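Uncharacterized protein (Sphaerobacter thermophilus, PDB 5TGN) is of unknown function but carries a SnoaL-like domain of the NTF2 clan, a cone-shaped alpha+beta fold that in relatives surrounds a ligand or catalytic pocket. Local coordinates at residues D8-Y13 against V74-V79; G24-F29 against D47-F52. One frame throughout, in Å; residues are numbered along the deposited sequence.

Contact 1: D8-Y13 against V74-V79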
ATOM      1  N   ASP A   8      16.692 -11.189  17.553  1.00 30.40           N
ATOM      2  CA  ASP A   8      17.800 -10.290  17.229  1.00 29.35           C
ATOM      3  C   ASP A   8      17.689  -9.757  15.808  1.00 27.18           C
ATOM      4  O   ASP A   8      17.942  -8.570  15.569  1.00 27.07           O
ATOM      5  CB  ASP A   8      19.141 -11.006  17.387  1.00 34.90           C
ATOM      6  CG  ASP A   8      19.398 -11.480  18.824  1.00 44.07           C
ATOM      7  OD1 ASP A   8      18.881 -10.846  19.777  1.00 40.29           O
ATOM      8  OD2 ASP A   8      20.122 -12.487  18.984  1.00 48.17           O
ATOM      9  N   LEU A   9      17.375 -10.638  14.842  1.00 26.39           N
ATOM     10  CA  LEU A   9      17.205 -10.194  13.461  1.00 24.33           C
ATOM     11  C   LEU A   9      16.080  -9.171  13.364  1.00 22.76           C
ATOM     12  O   LEU A   9      16.214  -8.143  12.686  1.00 26.03           O
ATOM     13  CB  LEU A   9      16.921 -11.390  12.543  1.00 25.10           C
ATOM     14  CG  LEU A   9      18.061 -12.388  12.330  1.00 28.87           C
ATOM     15  CD1 LEU A   9      17.576 -13.650  11.618  1.00 30.38           C
ATOM     16  CD2 LEU A   9      19.202 -11.743  11.558  1.00 30.12           C
ATOM     17  N   ALA A  10      14.958  -9.439  14.039  1.00 23.04           N
ATOM     18  CA  ALA A  10      13.817  -8.534  13.960  1.00 17.97           C
ATOM     19  C   ALA A  10      14.171  -7.162  14.529  1.00 19.74           C
ATOM     20  O   ALA A  10      13.892  -6.132  13.906  1.00 21.92           O
ATOM     21  CB  ALA A  10      12.618  -9.141  14.700  1.00 19.74           C
ATOM     22  N   ARG A  11      14.780  -7.124  15.722  1.00 20.72           N
ATOM     23  CA  ARG A  11      15.151  -5.840  16.313  1.00 22.98           C
ATOM     24  C   ARG A  11      16.165  -5.102  15.442  1.00 25.55           C
ATOM     25  O   ARG A  11      16.124  -3.868  15.327  1.00 22.01           O
ATOM     26  CB  ARG A  11      15.733  -6.038  17.720  1.00 28.20           C
ATOM     27  CG  ARG A  11      14.751  -6.513  18.810  1.00 33.09           C
ATOM     28  CD  ARG A  11      15.561  -7.027  20.031  1.00 41.63           C
ATOM     29  NE  ARG A  11      14.703  -7.546  21.093  1.00 41.19           N
ATOM     30  CZ  ARG A  11      15.096  -8.390  22.037  1.00 42.97           C
ATOM     31  NH1 ARG A  11      16.343  -8.832  22.058  1.00 44.44           N
ATOM     32  NH2 ARG A  11      14.229  -8.806  22.951  1.00 43.84           N
ATOM     33  N   GLU A  12      17.133  -5.833  14.878  1.00 22.02           N
ATOM     34  CA  GLU A  12      18.123  -5.187  14.026  1.00 22.86           C
ATOM     35  C   GLU A  12      17.481  -4.648  12.750  1.00 20.49           C
ATOM     36  O   GLU A  12      17.901  -3.608  12.234  1.00 20.97           O
ATOM     37  CB  GLU A  12      19.255  -6.157  13.676  1.00 25.01           C
ATOM     38  CG  GLU A  12      20.391  -5.489  12.916  1.00 33.95           C
ATOM     39  CD  GLU A  12      21.097  -4.418  13.748  1.00 40.05           C
ATOM     40  OE1 GLU A  12      20.966  -4.436  14.997  1.00 42.46           O
ATOM     41  OE2 GLU A  12      21.767  -3.546  13.153  1.00 41.23           O
ATOM     42  N   TYR A  13      16.494  -5.363  12.210  1.00 18.79           N
ATOM     43  CA  TYR A  13      15.779  -4.862  11.040  1.00 17.05           C
ATOM     44  C   TYR A  13      15.176  -3.500  11.341  1.00 16.10           C
ATOM     45  O   TYR A  13      15.395  -2.535  10.609  1.00 16.33           O
ATOM     46  CB  TYR A  13      14.694  -5.860  10.600  1.00 15.22           C
ATOM     47  CG  TYR A  13      13.840  -5.267   9.480  1.00 17.82           C
ATOM     48  CD1 TYR A  13      14.207  -5.417   8.143  1.00 19.02           C
ATOM     49  CD2 TYR A  13      12.712  -4.492   9.768  1.00 20.68           C
ATOM     50  CE1 TYR A  13      13.447  -4.845   7.116  1.00 21.68           C
ATOM     51  CE2 TYR A  13      11.940  -3.926   8.746  1.00 17.54           C
ATOM     52  CZ  TYR A  13      12.327  -4.102   7.433  1.00 20.93           C
ATOM     53  OH  TYR A  13      11.587  -3.516   6.426  1.00 23.10           O
ATOM     54  N   VAL A  74       8.839 -14.146  14.499  1.00 19.76           N
ATOM     55  CA  VAL A  74       8.705 -12.994  15.389  1.00 19.30           C
ATOM     56  C   VAL A  74       7.601 -12.089  14.845  1.00 19.77           C
ATOM     57  O   VAL A  74       7.567 -11.797  13.640  1.00 24.26           O
ATOM     58  CB  VAL A  74      10.033 -12.218  15.505  1.00 22.58           C
ATOM     59  CG1 VAL A  74       9.851 -10.968  16.344  1.00 20.61           C
ATOM     60  CG2 VAL A  74      11.136 -13.106  16.112  1.00 26.03           C
ATOM     61  N   VAL A  75       6.721 -11.624  15.728  1.00 20.89           N
ATOM     62  CA  VAL A  75       5.770 -10.568  15.409  1.00 19.41           C
ATOM     63  C   VAL A  75       6.089  -9.351  16.267  1.00 22.36           C
ATOM     64  O   VAL A  75       6.056  -9.433  17.504  1.00 22.88           O
ATOM     65  CB  VAL A  75       4.325 -11.023  15.625  1.00 20.08           C
ATOM     66  CG1 VAL A  75       3.336  -9.905  15.245  1.00 20.52           C
ATOM     67  CG2 VAL A  75       4.049 -12.310  14.840  1.00 25.19           C
ATOM     68  N   LEU A  76       6.369  -8.218  15.614  1.00 20.25           N
ATOM     69  CA  LEU A  76       6.477  -6.929  16.298  1.00 20.23           C
ATOM     70  C   LEU A  76       5.304  -6.043  15.903  1.00 18.43           C
ATOM     71  O   LEU A  76       4.880  -6.048  14.746  1.00 21.67           O
ATOM     72  CB  LEU A  76       7.771  -6.190  15.945  1.00 15.35           C
ATOM     73  CG  LEU A  76       9.093  -6.948  16.047  1.00 21.06           C
ATOM     74  CD1 LEU A  76      10.217  -6.037  15.565  1.00 20.86           C
ATOM     75  CD2 LEU A  76       9.324  -7.450  17.492  1.00 16.38           C
ATOM     76  N   HIS A  77       4.779  -5.290  16.867  1.00 22.01           N
ATOM     77  CA  HIS A  77       3.859  -4.195  16.601  1.00 19.22           C
ATOM     78  C   HIS A  77       4.569  -2.895  16.936  1.00 25.15           C
ATOM     79  O   HIS A  77       5.371  -2.842  17.875  1.00 28.32           O
ATOM     80  CB  HIS A  77       2.572  -4.328  17.411  1.00 17.89           C
ATOM     81  CG  HIS A  77       1.671  -5.423  16.924  1.00 26.54           C
ATOM     82  ND1 HIS A  77       0.384  -5.588  17.382  1.00 29.41           N
ATOM     83  CD2 HIS A  77       1.871  -6.399  16.003  1.00 24.16           C
ATOM     84  CE1 HIS A  77      -0.170  -6.624  16.770  1.00 34.08           C
ATOM     85  NE2 HIS A  77       0.714  -7.134  15.927  1.00 27.30           N
ATOM     86  N   GLY A  78       4.310  -1.856  16.149  1.00 23.05           N
ATOM     87  CA  GLY A  78       5.020  -0.614  16.392  1.00 24.47           C
ATOM     88  C   GLY A  78       4.265   0.566  15.822  1.00 23.62           C
ATOM     89  O   GLY A  78       3.226   0.417  15.175  1.00 20.99           O
ATOM     90  N   VAL A  79       4.795   1.756  16.096  1.00 17.92           N
ATOM     91  CA  VAL A  79       4.224   3.007  15.617  1.00 20.56           C
ATOM     92  C   VAL A  79       5.271   3.642  14.716  1.00 21.49           C
ATOM     93  O   VAL A  79       6.428   3.790  15.119  1.00 22.13           O
ATOM     94  CB  VAL A  79       3.834   3.939  16.790  1.00 21.79           C
ATOM     95  CG1 VAL A  79       3.232   5.254  16.279  1.00 18.95           C
ATOM     96  CG2 VAL A  79       2.872   3.246  17.729  1.00 28.97           C
TER
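The long N-terminal helix of an NTF2-like fold lies against its curved sheet, and here helix 6-18 meets strand 73-81 through Ala-10, Val-74 and Leu-76. The methyl of Ala-10 points at the strand and is touched by Val-74 and Leu-76. Val-74 brings CG1 to 3.7 Å from Ala-10 CB; this branch lies anti to its own backbone N (chi1 176°), which leaves CG2 beside that nitrogen. Two residues further on, Leu-76 reaches in with one branch, and its CD1 stops 4.0 Å from Ala-10 CB. The same CD1 also lies 4.0 Å from Ala-10 O, so it rests against the helix backbone as well as the methyl.

Other residues of helix 6-18 extend the contact: Ala-6 and Ile-7 pack on Val-74, and Ile-14 packs on Leu-76. Ala-10 also touches Phe-94 of the adjoining strand 88-97, while Arg-11 forms a salt bridge with Glu-66 on strand 60-69. Between the two segments the closest side-chain meetings are methyl against methyl, and all three residues are buried. With the CA atoms of Ala-10 and Val-74 only 6.9 Å apart, the small alanine is consistent with the helix sitting close to the strand, and the join depends on apolar shape with no directed polar bond.

Contact 2: G24-F29 against D47-F52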
ATOM      1  N   GLY A  24      22.145  -2.553   5.018  1.00 20.23           N
ATOM      2  CA  GLY A  24      22.280  -3.277   6.264  1.00 22.19           C
ATOM      3  C   GLY A  24      21.032  -4.072   6.566  1.00 20.22           C
ATOM      4  O   GLY A  24      21.107  -5.181   7.095  1.00 22.56           O
ATOM      5  N   ALA A  25      19.869  -3.541   6.196  1.00 18.86           N
ATOM      6  CA  ALA A  25      18.649  -4.313   6.401  1.00 19.03           C
ATOM      7  C   ALA A  25      18.593  -5.507   5.460  1.00 18.93           C
ATOM      8  O   ALA A  25      18.215  -6.610   5.873  1.00 19.52           O
ATOM      9  CB  ALA A  25      17.426  -3.415   6.232  1.00 19.39           C
ATOM     10  N   ALA A  26      18.974  -5.312   4.193  1.00 16.20           N
ATOM     11  CA  ALA A  26      18.977  -6.419   3.239  1.00 18.54           C
ATOM     12  C   ALA A  26      19.904  -7.548   3.679  1.00 24.95           C
ATOM     13  O   ALA A  26      19.585  -8.728   3.488  1.00 22.87           O
ATOM     14  CB  ALA A  26      19.388  -5.919   1.848  1.00 18.42           C
ATOM     15  N   ALA A  27      21.057  -7.213   4.280  1.00 21.89           N
ATOM     16  CA  ALA A  27      21.981  -8.248   4.760  1.00 19.76           C
ATOM     17  C   ALA A  27      21.360  -9.159   5.815  1.00 24.46           C
ATOM     18  O   ALA A  27      21.892 -10.252   6.061  1.00 21.52           O
ATOM     19  CB  ALA A  27      23.266  -7.619   5.340  1.00 23.23           C
ATOM     20  N   LEU A  28      20.253  -8.748   6.450  1.00 17.54           N
ATOM     21  CA  LEU A  28      19.564  -9.643   7.372  1.00 14.31           C
ATOM     22  C   LEU A  28      18.745 -10.718   6.678  1.00 16.81           C
ATOM     23  O   LEU A  28      18.248 -11.627   7.355  1.00 19.79           O
ATOM     24  CB  LEU A  28      18.627  -8.863   8.287  1.00 14.56           C
ATOM     25  CG  LEU A  28      19.284  -7.712   9.029  1.00 20.65           C
ATOM     26  CD1 LEU A  28      18.168  -6.938   9.720  1.00 20.01           C
ATOM     27  CD2 LEU A  28      20.349  -8.222  10.036  1.00 26.47           C
ATOM     28  N   PHE A  29      18.576 -10.654   5.370  1.00 19.45           N
ATOM     29  CA  PHE A  29      17.707 -11.591   4.669  1.00 15.80           C
ATOM     30  C   PHE A  29      18.532 -12.662   3.955  1.00 18.64           C
ATOM     31  O   PHE A  29      19.674 -12.427   3.555  1.00 18.05           O
ATOM     32  CB  PHE A  29      16.833 -10.865   3.640  1.00 20.17           C
ATOM     33  CG  PHE A  29      15.758 -10.024   4.240  1.00 18.79           C
ATOM     34  CD1 PHE A  29      14.427 -10.411   4.157  1.00 14.61           C
ATOM     35  CD2 PHE A  29      16.068  -8.824   4.857  1.00 13.22           C
ATOM     36  CE1 PHE A  29      13.399  -9.608   4.687  1.00 15.95           C
ATOM     37  CE2 PHE A  29      15.046  -8.001   5.406  1.00 15.59           C
ATOM     38  CZ  PHE A  29      13.706  -8.399   5.328  1.00 14.47           C
ATOM     39  N   ASP A  47      18.671  -6.759  -3.647  1.00 20.60           N
ATOM     40  CA  ASP A  47      18.535  -5.467  -4.322  1.00 18.49           C
ATOM     41  C   ASP A  47      17.108  -4.954  -4.235  1.00 18.55           C
ATOM     42  O   ASP A  47      16.888  -3.759  -4.005  1.00 21.65           O
ATOM     43  CB  ASP A  47      18.960  -5.559  -5.787  1.00 19.68           C
ATOM     44  CG  ASP A  47      20.471  -5.722  -5.960  1.00 23.44           C
ATOM     45  OD1 ASP A  47      21.257  -5.068  -5.245  1.00 26.56           O
ATOM     46  OD2 ASP A  47      20.865  -6.488  -6.841  1.00 23.93           O
ATOM     47  N   ALA A  48      16.126  -5.836  -4.433  1.00 21.07           N
ATOM     48  CA  ALA A  48      14.730  -5.418  -4.356  1.00 20.59           C
ATOM     49  C   ALA A  48      14.368  -4.954  -2.954  1.00 19.80           C
ATOM     50  O   ALA A  48      13.645  -3.965  -2.787  1.00 16.26           O
ATOM     51  CB  ALA A  48      13.808  -6.568  -4.772  1.00 14.58           C
ATOM     52  N   ILE A  49      14.808  -5.700  -1.935  1.00 17.62           N
ATOM     53  CA  ILE A  49      14.576  -5.285  -0.562  1.00 16.23           C
ATOM     54  C   ILE A  49      15.201  -3.922  -0.312  1.00 19.25           C
ATOM     55  O   ILE A  49      14.567  -3.033   0.257  1.00 21.38           O
ATOM     56  CB  ILE A  49      15.111  -6.362   0.405  1.00 18.14           C
ATOM     57  CG1 ILE A  49      14.203  -7.611   0.379  1.00 21.88           C
ATOM     58  CG2 ILE A  49      15.270  -5.815   1.820  1.00 14.99           C
ATOM     59  CD1 ILE A  49      14.845  -8.858   1.029  1.00 20.97           C
ATOM     60  N   ALA A  50      16.442  -3.721  -0.767  1.00 20.38           N
ATOM     61  CA  ALA A  50      17.090  -2.429  -0.574  1.00 20.07           C
ATOM     62  C   ALA A  50      16.280  -1.313  -1.211  1.00 23.58           C
ATOM     63  O   ALA A  50      16.138  -0.239  -0.625  1.00 21.35           O
ATOM     64  CB  ALA A  50      18.511  -2.452  -1.144  1.00 19.81           C
ATOM     65  N   ALA A  51      15.732  -1.558  -2.405  1.00 18.29           N
ATOM     66  CA  ALA A  51      14.950  -0.540  -3.100  1.00 21.68           C
ATOM     67  C   ALA A  51      13.689  -0.200  -2.324  1.00 18.21           C
ATOM     68  O   ALA A  51      13.327   0.979  -2.197  1.00 17.25           O
ATOM     69  CB  ALA A  51      14.586  -1.031  -4.513  1.00 19.13           C
ATOM     70  N   PHE A  52      12.988  -1.226  -1.822  1.00 16.30           N
ATOM     71  CA  PHE A  52      11.799  -0.979  -1.019  1.00 15.83           C
ATOM     72  C   PHE A  52      12.116  -0.088   0.170  1.00 17.95           C
ATOM     73  O   PHE A  52      11.416   0.899   0.434  1.00 17.63           O
ATOM     74  CB  PHE A  52      11.200  -2.309  -0.554  1.00 18.88           C
ATOM     75  CG  PHE A  52      10.126  -2.149   0.489  1.00 20.36           C
ATOM     76  CD1 PHE A  52       8.833  -1.740   0.126  1.00 15.15           C
ATOM     77  CD2 PHE A  52      10.402  -2.421   1.831  1.00 17.69           C
ATOM     78  CE1 PHE A  52       7.821  -1.578   1.125  1.00 14.65           C
ATOM     79  CE2 PHE A  52       9.402  -2.292   2.812  1.00 17.73           C
ATOM     80  CZ  PHE A  52       8.111  -1.884   2.442  1.00 16.03           C
TER
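Ala-26, in the short helix 22-26, is the first residue of 24-29 to meet helix 46-54, and Ile-49 is its partner. Its CB points toward that helix and lies 4.1 Å from Ile-49 CG2, with Ala-26 CA about as near the same methyl. The nearest CA atoms of the two segments are those of Ala-26 and Ala-50, 5.8 Å apart. From Ala-26 the chain makes a type I beta turn, closed by the bond from Phe-29 N to Ala-26 O. Within it Leu-28 takes its side chain to Leu-9 and Tyr-13 of helix 6-18.

The turn brings Phe-29 back toward Ile-49. Ile-49 CD1 sits over one face of the ring in a CH-pi contact, 3.8 Å from the centroid and 24° off the ring normal. It is displaced toward the rim, with CG and CD1 of Phe-29 both 3.5 Å away. In the ring plane, at an edge, lies Ala-25 O. Ile-49 divides its work by branch: CG2, anti to the backbone N, takes Ala-26, while CG1 (chi1 -72°) carries CD1 out to the ring. Were Phe-29 an alanine, Ile-49 CD1 would probably lose the ring face it rests on, and a gap would be likely to open between the turn and helix 46-54.

Tyr-13, Ile-35 and Leu-104 also pack on Phe-29, and its carbonyl oxygen accepts hydrogen bonds from Trp-46 NE1 and Arg-100 NH1. Past Ile-49, Phe-52 O is bonded to Arg-41 of the second subunit. Small helices packed through apolar side chains beside the concave sheet are a familiar feature of the NTF2-like cone.

The centres of contacts 1 and 2 are about 15 Å apart, on opposite sides of the chain's centre. Along the chain they run 8-13, 24-29, 47-52, 74-79, so both segments of contact 2 fall between those of contact 1. Helix 6-18 joins them, since it also packs on the turn of contact 2. Contact 1 sets that helix against strand 73-81, the strand next to edge strand 60-69 of the six-stranded mixed sheet, whereas contact 2 joins two short helices near strands 33-37 and 100-108. Together they tie all three helices into one apolar core within the SnoaL-like domain, with helix 46-54 also reaching the second subunit.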